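Local coordinates for crystal protein (Bacillus thuringiensis serovar dakota, PDB 2ZTB), which recognizes cancer cells as a proteolytically activated parasporin toxin and probably kills them by forming beta-barrel pores in their membranes, at residues S17-Y31 with F210-T222. Sequence-based numbering, arbitrary orientation.
Sequences SSSPESVRSRFSSIY and FWFNPARDVLNTT
A knob-into-hole contact centred on Val-218 seats helix 20-31 against the strand 210-214 and the turn after it, at one end of this elongated, beta-rich toxin, where an N-terminal helix meets a strand from late in the chain. The Val-218 side chain enters a hole formed by Val-23, Arg-26, Phe-27 and Ile-30. Its CG1, anti to the carbonyl carbon (chi1 -64°), stands over the centre of the Phe-27 ring in a CH-pi contact, 3.9 Å from the ring centroid, while CG2 faces Val-23 CG1. Arg-26 bends at chi2 and chi3 across this turn, and its NH1 donates to Asp-217 O (2.8 Å) in the carbonyl plane. At the helix C-terminus Tyr-31 stacks face to face on the five-membered ring of Trp-211, with centroids 4.2 Å apart and planes at 30°; Ile-30 CG2 lies over the opposite face of the tyrosine. The other end is held by polar bonds: Asn-220 N gives Ser-18 OG, itself also hydrogen-bonded to Leu-16 O, a nearly straight bond (3.0 Å, 173°), and Asn-220 ND2 reaches Ser-17 O (2.9 Å) from above the carbonyl plane. Ser-19 and Ser-22 close a capping box, and a water links Ser-22 OG to Val-218 O. Strand 210-214 pairs antiparallel with strand 168-199, whose Phe-195 touches both Phe-27 and Val-218, so the helix packs onto the sheet as well as the turn.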
ATOM      1  N   SER A  17     -16.363  11.635  -8.605  1.00 53.47           N
ATOM      2  CA  SER A  17     -17.355  12.570  -8.077  1.00 53.35           C
ATOM      3  C   SER A  17     -18.627  12.627  -8.921  1.00 53.11           C
ATOM      4  O   SER A  17     -19.358  13.627  -8.894  1.00 52.12           O
ATOM      5  CB  SER A  17     -16.743  13.959  -7.930  1.00 53.53           C
ATOM      6  OG  SER A  17     -15.647  13.919  -7.034  1.00 52.92           O
ATOM      7  N   SER A  18     -18.882  11.543  -9.660  1.00 52.71           N
ATOM      8  CA  SER A  18     -20.011  11.491 -10.564  1.00 52.95           C
ATOM      9  C   SER A  18     -20.932  10.299 -10.324  1.00 53.14           C
ATOM     10  O   SER A  18     -20.749   9.528  -9.365  1.00 52.62           O
ATOM     11  CB  SER A  18     -19.535  11.543 -12.022  1.00 52.77           C
ATOM     12  OG  SER A  18     -18.496  12.491 -12.157  1.00 52.77           O
ATOM     13  N   SER A  19     -21.937  10.183 -11.192  1.00 53.09           N
ATOM     14  CA  SER A  19     -22.979   9.188 -11.066  1.00 54.24           C
ATOM     15  C   SER A  19     -23.509   8.884 -12.462  1.00 54.71           C
ATOM     16  O   SER A  19     -23.258   9.643 -13.391  1.00 55.76           O
ATOM     17  CB  SER A  19     -24.094   9.678 -10.118  1.00 53.87           C
ATOM     18  OG  SER A  19     -24.704  10.895 -10.569  1.00 54.79           O
ATOM     19  N   PRO A  20     -24.193   7.742 -12.641  1.00 55.15           N
ATOM     20  CA  PRO A  20     -24.851   7.558 -13.934  1.00 54.80           C
ATOM     21  C   PRO A  20     -25.852   8.672 -14.247  1.00 55.20           C
ATOM     22  O   PRO A  20     -26.029   9.053 -15.421  1.00 55.71           O
ATOM     23  CB  PRO A  20     -25.566   6.211 -13.770  1.00 54.49           C
ATOM     24  CG  PRO A  20     -24.723   5.484 -12.733  1.00 54.40           C
ATOM     25  CD  PRO A  20     -24.355   6.559 -11.764  1.00 54.59           C
ATOM     26  N   GLU A  21     -26.506   9.188 -13.213  1.00 55.36           N
ATOM     27  CA  GLU A  21     -27.518  10.233 -13.396  1.00 55.29           C
ATOM     28  C   GLU A  21     -26.878  11.531 -13.840  1.00 54.74           C
ATOM     29  O   GLU A  21     -27.450  12.258 -14.624  1.00 56.08           O
ATOM     30  CB  GLU A  21     -28.315  10.466 -12.107  1.00 55.24           C
ATOM     31  CG  GLU A  21     -29.273   9.330 -11.706  1.00 57.63           C
ATOM     32  CD  GLU A  21     -28.579   8.088 -11.096  1.00 61.57           C
ATOM     33  OE1 GLU A  21     -27.440   8.187 -10.572  1.00 61.12           O
ATOM     34  OE2 GLU A  21     -29.201   6.997 -11.131  1.00 63.28           O
ATOM     35  N   SER A  22     -25.690  11.828 -13.333  1.00 54.41           N
ATOM     36  CA  SER A  22     -25.047  13.070 -13.653  1.00 54.03           C
ATOM     37  C   SER A  22     -24.460  13.014 -15.059  1.00 54.48           C
ATOM     38  O   SER A  22     -24.413  14.041 -15.730  1.00 55.51           O
ATOM     39  CB  SER A  22     -24.010  13.453 -12.598  1.00 53.39           C
ATOM     40  OG  SER A  22     -22.813  12.707 -12.712  1.00 54.18           O
ATOM     41  N   VAL A  23     -24.034  11.818 -15.496  1.00 54.59           N
ATOM     42  CA  VAL A  23     -23.552  11.550 -16.861  1.00 53.25           C
ATOM     43  C   VAL A  23     -24.706  11.682 -17.852  1.00 53.77           C
ATOM     44  O   VAL A  23     -24.594  12.348 -18.885  1.00 53.86           O
ATOM     45  CB  VAL A  23     -22.865  10.126 -16.958  1.00 53.81           C
ATOM     46  CG1 VAL A  23     -22.699   9.634 -18.427  1.00 50.78           C
ATOM     47  CG2 VAL A  23     -21.517  10.110 -16.233  1.00 52.46           C
ATOM     48  N   ARG A  24     -25.830  11.056 -17.533  1.00 53.70           N
ATOM     49  CA  ARG A  24     -27.013  11.157 -18.365  1.00 53.78           C
ATOM     50  C   ARG A  24     -27.442  12.629 -18.553  1.00 53.84           C
ATOM     51  O   ARG A  24     -27.800  13.047 -19.666  1.00 53.89           O
ATOM     52  CB  ARG A  24     -28.143  10.320 -17.758  1.00 54.00           C
ATOM     53  CG  ARG A  24     -29.331  10.142 -18.661  1.00 54.11           C
ATOM     54  CD  ARG A  24     -30.521   9.626 -17.897  1.00 54.69           C
ATOM     55  NE  ARG A  24     -31.541   9.126 -18.811  1.00 56.41           N
ATOM     56  CZ  ARG A  24     -32.585   8.382 -18.449  1.00 57.95           C
ATOM     57  NH1 ARG A  24     -32.775   8.046 -17.171  1.00 58.07           N
ATOM     58  NH2 ARG A  24     -33.448   7.971 -19.370  1.00 57.65           N
ATOM     59  N   SER A  25     -27.378  13.409 -17.478  1.00 54.01           N
ATOM     60  CA  SER A  25     -27.806  14.825 -17.481  1.00 54.33           C
ATOM     61  C   SER A  25     -26.880  15.694 -18.332  1.00 54.76           C
ATOM     62  O   SER A  25     -27.320  16.635 -18.988  1.00 55.13           O
ATOM     63  CB  SER A  25     -27.868  15.356 -16.048  1.00 54.50           C
ATOM     64  OG  SER A  25     -28.165  16.755 -16.002  1.00 57.07           O
ATOM     65  N   ARG A  26     -25.595  15.357 -18.330  1.00 54.93           N
ATOM     66  CA  ARG A  26     -24.618  16.009 -19.185  1.00 54.94           C
ATOM     67  C   ARG A  26     -24.869  15.742 -20.684  1.00 54.86           C
ATOM     68  O   ARG A  26     -24.790  16.655 -21.493  1.00 55.44           O
ATOM     69  CB  ARG A  26     -23.202  15.614 -18.733  1.00 54.87           C
ATOM     70  CG  ARG A  26     -22.719  16.385 -17.478  1.00 54.72           C
ATOM     71  CD  ARG A  26     -21.698  17.516 -17.821  1.00 57.07           C
ATOM     72  NE  ARG A  26     -22.341  18.602 -18.520  1.00 61.82           N
ATOM     73  CZ  ARG A  26     -21.993  19.156 -19.688  1.00 60.74           C
ATOM     74  NH1 ARG A  26     -20.909  18.819 -20.384  1.00 58.83           N
ATOM     75  NH2 ARG A  26     -22.769  20.104 -20.147  1.00 59.65           N
ATOM     76  N   PHE A  27     -25.181  14.494 -21.037  1.00 54.57           N
ATOM     77  CA  PHE A  27     -25.564  14.107 -22.391  1.00 54.09           C
ATOM     78  C   PHE A  27     -26.821  14.857 -22.810  1.00 54.84           C
ATOM     79  O   PHE A  27     -26.915  15.370 -23.913  1.00 55.25           O
ATOM     80  CB  PHE A  27     -25.811  12.591 -22.465  1.00 53.47           C
ATOM     81  CG  PHE A  27     -24.579  11.767 -22.804  1.00 52.13           C
ATOM     82  CD1 PHE A  27     -24.060  10.856 -21.882  1.00 49.49           C
ATOM     83  CD2 PHE A  27     -23.961  11.887 -24.053  1.00 49.84           C
ATOM     84  CE1 PHE A  27     -22.939  10.082 -22.189  1.00 49.87           C
ATOM     85  CE2 PHE A  27     -22.826  11.112 -24.391  1.00 51.69           C
ATOM     86  CZ  PHE A  27     -22.313  10.204 -23.460  1.00 51.55           C
ATOM     87  N   SER A  28     -27.783  14.942 -21.898  1.00 55.71           N
ATOM     88  CA  SER A  28     -28.986  15.735 -22.113  1.00 55.55           C
ATOM     89  C   SER A  28     -28.700  17.194 -22.440  1.00 55.88           C
ATOM     90  O   SER A  28     -29.315  17.759 -23.344  1.00 55.90           O
ATOM     91  CB  SER A  28     -29.892  15.654 -20.902  1.00 54.91           C
ATOM     92  OG  SER A  28     -31.121  16.278 -21.212  1.00 56.33           O
ATOM     93  N   SER A  29     -27.778  17.810 -21.697  1.00 55.90           N
ATOM     94  CA  SER A  29     -27.387  19.188 -21.965  1.00 55.26           C
ATOM     95  C   SER A  29     -26.676  19.310 -23.310  1.00 55.03           C
ATOM     96  O   SER A  29     -26.884  20.282 -24.031  1.00 54.73           O
ATOM     97  CB  SER A  29     -26.433  19.680 -20.891  1.00 55.45           C
ATOM     98  OG  SER A  29     -27.111  19.985 -19.714  1.00 56.01           O
ATOM     99  N   ILE A  30     -25.808  18.341 -23.626  1.00 54.29           N
ATOM    100  CA  ILE A  30     -24.999  18.421 -24.836  1.00 53.10           C
ATOM    101  C   ILE A  30     -25.863  18.318 -26.103  1.00 53.32           C
ATOM    102  O   ILE A  30     -25.643  19.044 -27.076  1.00 52.88           O
ATOM    103  CB  ILE A  30     -23.845  17.375 -24.847  1.00 53.19           C
ATOM    104  CG1 ILE A  30     -22.873  17.625 -23.677  1.00 53.02           C
ATOM    105  CG2 ILE A  30     -23.094  17.420 -26.183  1.00 51.81           C
ATOM    106  CD1 ILE A  30     -21.878  16.467 -23.377  1.00 52.51           C
ATOM    107  N   TYR A  31     -26.846  17.422 -26.080  1.00 53.21           N
ATOM    108  CA  TYR A  31     -27.578  17.061 -27.290  1.00 53.38           C
ATOM    109  C   TYR A  31     -28.971  17.662 -27.314  1.00 54.46           C
ATOM    110  O   TYR A  31     -29.599  17.721 -28.374  1.00 54.80           O
ATOM    111  CB  TYR A  31     -27.565  15.529 -27.513  1.00 52.64           C
ATOM    112  CG  TYR A  31     -26.165  15.051 -27.869  1.00 51.23           C
ATOM    113  CD1 TYR A  31     -25.320  14.532 -26.891  1.00 49.49           C
ATOM    114  CD2 TYR A  31     -25.654  15.222 -29.157  1.00 50.30           C
ATOM    115  CE1 TYR A  31     -24.028  14.145 -27.185  1.00 49.68           C
ATOM    116  CE2 TYR A  31     -24.346  14.843 -29.468  1.00 49.39           C
ATOM    117  CZ  TYR A  31     -23.543  14.305 -28.470  1.00 50.13           C
ATOM    118  OH  TYR A  31     -22.261  13.926 -28.754  1.00 50.24           O
ATOM    119  N   PHE A 210     -27.153   7.392 -31.763  1.00 52.44           N
ATOM    120  CA  PHE A 210     -26.045   7.005 -30.891  1.00 52.29           C
ATOM    121  C   PHE A 210     -24.904   8.004 -30.920  1.00 51.43           C
ATOM    122  O   PHE A 210     -24.399   8.341 -31.994  1.00 50.99           O
ATOM    123  CB  PHE A 210     -25.475   5.622 -31.270  1.00 53.05           C
ATOM    124  CG  PHE A 210     -26.507   4.521 -31.368  1.00 54.91           C
ATOM    125  CD1 PHE A 210     -27.678   4.549 -30.614  1.00 56.12           C
ATOM    126  CD2 PHE A 210     -26.281   3.431 -32.199  1.00 56.84           C
ATOM    127  CE1 PHE A 210     -28.615   3.538 -30.711  1.00 56.46           C
ATOM    128  CE2 PHE A 210     -27.212   2.400 -32.290  1.00 58.15           C
ATOM    129  CZ  PHE A 210     -28.386   2.463 -31.545  1.00 57.00           C
ATOM    130  N   TRP A 211     -24.469   8.420 -29.728  1.00 50.61           N
ATOM    131  CA  TRP A 211     -23.364   9.361 -29.575  1.00 50.18           C
ATOM    132  C   TRP A 211     -22.334   8.930 -28.541  1.00 50.70           C
ATOM    133  O   TRP A 211     -22.670   8.279 -27.556  1.00 50.73           O
ATOM    134  CB  TRP A 211     -23.905  10.751 -29.212  1.00 48.88           C
ATOM    135  CG  TRP A 211     -24.594  11.365 -30.358  1.00 48.10           C
ATOM    136  CD1 TRP A 211     -25.925  11.333 -30.619  1.00 45.98           C
ATOM    137  CD2 TRP A 211     -23.982  12.078 -31.437  1.00 46.96           C
ATOM    138  NE1 TRP A 211     -26.186  11.980 -31.787  1.00 46.43           N
ATOM    139  CE2 TRP A 211     -25.012  12.453 -32.315  1.00 46.16           C
ATOM    140  CE3 TRP A 211     -22.658  12.446 -31.739  1.00 46.92           C
ATOM    141  CZ2 TRP A 211     -24.775  13.185 -33.490  1.00 46.24           C
ATOM    142  CZ3 TRP A 211     -22.423  13.179 -32.924  1.00 46.63           C
ATOM    143  CH2 TRP A 211     -23.480  13.541 -33.765  1.00 46.88           C
ATOM    144  N   PHE A 212     -21.085   9.333 -28.778  1.00 51.45           N
ATOM    145  CA  PHE A 212     -19.964   9.142 -27.854  1.00 52.09           C
ATOM    146  C   PHE A 212     -19.298  10.463 -27.554  1.00 52.69           C
ATOM    147  O   PHE A 212     -19.100  11.286 -28.450  1.00 54.37           O
ATOM    148  CB  PHE A 212     -18.958   8.139 -28.432  1.00 51.85           C
ATOM    149  CG  PHE A 212     -19.602   6.868 -28.869  1.00 51.82           C
ATOM    150  CD1 PHE A 212     -20.064   6.727 -30.176  1.00 51.98           C
ATOM    151  CD2 PHE A 212     -19.814   5.834 -27.958  1.00 52.42           C
ATOM    152  CE1 PHE A 212     -20.711   5.578 -30.580  1.00 52.95           C
ATOM    153  CE2 PHE A 212     -20.461   4.669 -28.349  1.00 52.56           C
ATOM    154  CZ  PHE A 212     -20.910   4.542 -29.666  1.00 53.91           C
ATOM    155  N   ASN A 213     -18.993  10.682 -26.285  1.00 52.96           N
ATOM    156  CA  ASN A 213     -18.309  11.882 -25.843  1.00 53.45           C
ATOM    157  C   ASN A 213     -17.188  11.479 -24.926  1.00 53.72           C
ATOM    158  O   ASN A 213     -17.338  10.527 -24.160  1.00 53.68           O
ATOM    159  CB  ASN A 213     -19.270  12.828 -25.111  1.00 54.06           C
ATOM    160  CG  ASN A 213     -20.075  13.669 -26.060  1.00 54.54           C
ATOM    161  OD1 ASN A 213     -19.690  14.782 -26.404  1.00 55.42           O
ATOM    162  ND2 ASN A 213     -21.186  13.130 -26.517  1.00 57.13           N
ATOM    163  N   PRO A 214     -16.043  12.180 -25.009  1.00 54.19           N
ATOM    164  CA  PRO A 214     -14.957  11.862 -24.078  1.00 53.86           C
ATOM    165  C   PRO A 214     -15.440  11.993 -22.647  1.00 54.14           C
ATOM    166  O   PRO A 214     -16.312  12.818 -22.357  1.00 53.70           O
ATOM    167  CB  PRO A 214     -13.879  12.914 -24.388  1.00 53.43           C
ATOM    168  CG  PRO A 214     -14.544  13.928 -25.231  1.00 54.79           C
ATOM    169  CD  PRO A 214     -15.682  13.267 -25.937  1.00 53.94           C
ATOM    170  N   ALA A 215     -14.882  11.163 -21.770  1.00 54.53           N
ATOM    171  CA  ALA A 215     -15.175  11.174 -20.336  1.00 54.73           C
ATOM    172  C   ALA A 215     -15.205  12.582 -19.712  1.00 55.06           C
ATOM    173  O   ALA A 215     -16.035  12.860 -18.855  1.00 55.85           O
ATOM    174  CB  ALA A 215     -14.158  10.261 -19.596  1.00 54.40           C
ATOM    175  N   ARG A 216     -14.307  13.464 -20.141  1.00 55.64           N
ATOM    176  CA  ARG A 216     -14.206  14.831 -19.595  1.00 56.45           C
ATOM    177  C   ARG A 216     -15.456  15.685 -19.868  1.00 55.78           C
ATOM    178  O   ARG A 216     -15.730  16.634 -19.128  1.00 56.33           O
ATOM    179  CB  ARG A 216     -12.932  15.536 -20.117  1.00 56.16           C
ATOM    180  CG  ARG A 216     -13.139  16.384 -21.355  1.00 58.42           C
ATOM    181  CD  ARG A 216     -11.846  17.037 -21.847  1.00 59.45           C
ATOM    182  NE  ARG A 216     -11.049  16.085 -22.620  1.00 64.73           N
ATOM    183  CZ  ARG A 216     -11.119  15.941 -23.939  1.00 64.39           C
ATOM    184  NH1 ARG A 216     -10.362  15.035 -24.539  1.00 65.70           N
ATOM    185  NH2 ARG A 216     -11.936  16.699 -24.654  1.00 65.40           N
ATOM    186  N   ASP A 217     -16.202  15.346 -20.922  1.00 54.41           N
ATOM    187  CA  ASP A 217     -17.463  16.016 -21.241  1.00 53.87           C
ATOM    188  C   ASP A 217     -18.644  15.630 -20.350  1.00 53.56           C
ATOM    189  O   ASP A 217     -19.614  16.381 -20.277  1.00 53.59           O
ATOM    190  CB  ASP A 217     -17.874  15.745 -22.695  1.00 54.07           C
ATOM    191  CG  ASP A 217     -16.961  16.408 -23.706  1.00 55.17           C
ATOM    192  OD1 ASP A 217     -16.039  17.162 -23.318  1.00 55.68           O
ATOM    193  OD2 ASP A 217     -17.179  16.175 -24.911  1.00 58.46           O
ATOM    194  N   VAL A 218     -18.595  14.458 -19.706  1.00 52.94           N
ATOM    195  CA  VAL A 218     -19.773  13.960 -18.976  1.00 52.27           C
ATOM    196  C   VAL A 218     -19.515  13.645 -17.482  1.00 52.66           C
ATOM    197  O   VAL A 218     -20.463  13.400 -16.717  1.00 52.70           O
ATOM    198  CB  VAL A 218     -20.434  12.758 -19.716  1.00 52.98           C
ATOM    199  CG1 VAL A 218     -20.980  13.208 -21.113  1.00 50.52           C
ATOM    200  CG2 VAL A 218     -19.437  11.558 -19.873  1.00 50.27           C
ATOM    201  N   LEU A 219     -18.245  13.679 -17.073  1.00 52.08           N
ATOM    202  CA  LEU A 219     -17.861  13.423 -15.687  1.00 52.50           C
ATOM    203  C   LEU A 219     -17.419  14.727 -15.047  1.00 53.04           C
ATOM    204  O   LEU A 219     -16.917  15.619 -15.733  1.00 52.83           O
ATOM    205  CB  LEU A 219     -16.710  12.375 -15.608  1.00 52.38           C
ATOM    206  CG  LEU A 219     -16.959  10.901 -16.007  1.00 52.03           C
ATOM    207  CD1 LEU A 219     -15.672  10.102 -16.051  1.00 53.55           C
ATOM    208  CD2 LEU A 219     -17.947  10.191 -15.092  1.00 52.01           C
ATOM    209  N   ASN A 220     -17.580  14.823 -13.725  1.00 53.79           N
ATOM    210  CA  ASN A 220     -17.223  16.024 -12.976  1.00 54.12           C
ATOM    211  C   ASN A 220     -15.731  16.179 -12.799  1.00 54.71           C
ATOM    212  O   ASN A 220     -15.240  17.281 -12.533  1.00 55.25           O
ATOM    213  CB  ASN A 220     -17.916  16.043 -11.617  1.00 53.56           C
ATOM    214  CG  ASN A 220     -19.408  16.229 -11.739  1.00 54.15           C
ATOM    215  OD1 ASN A 220     -19.897  16.954 -12.623  1.00 52.82           O
ATOM    216  ND2 ASN A 220     -20.152  15.580 -10.852  1.00 51.61           N
ATOM    217  N   THR A 221     -15.018  15.067 -12.929  1.00 55.12           N
ATOM    218  CA  THR A 221     -13.563  15.062 -12.896  1.00 55.90           C
ATOM    219  C   THR A 221     -13.102  13.838 -13.652  1.00 55.99           C
ATOM    220  O   THR A 221     -13.883  12.920 -13.871  1.00 56.33           O
ATOM    221  CB  THR A 221     -12.963  15.017 -11.436  1.00 56.74           C
ATOM    222  OG1 THR A 221     -11.544  15.222 -11.529  1.00 60.00           O
ATOM    223  CG2 THR A 221     -13.173  13.672 -10.769  1.00 52.95           C
ATOM    224  N   THR A 222     -11.833  13.812 -14.034  1.00 56.44           N
ATOM    225  CA  THR A 222     -11.275  12.641 -14.701  1.00 57.02           C
ATOM    226  C   THR A 222      -9.957  12.220 -14.064  1.00 57.25           C
ATOM    227  O   THR A 222      -9.186  11.458 -14.653  1.00 57.39           O
ATOM    228  CB  THR A 222     -11.056  12.883 -16.215  1.00 57.41           C
ATOM    229  OG1 THR A 222     -10.270  14.070 -16.390  1.00 57.90           O
ATOM    230  CG2 THR A 222     -12.400  13.018 -16.956  1.00 56.74           C
TER
HETATM  231  O   HOH W   1     -21.145  14.100 -14.232  1.00 38.45           O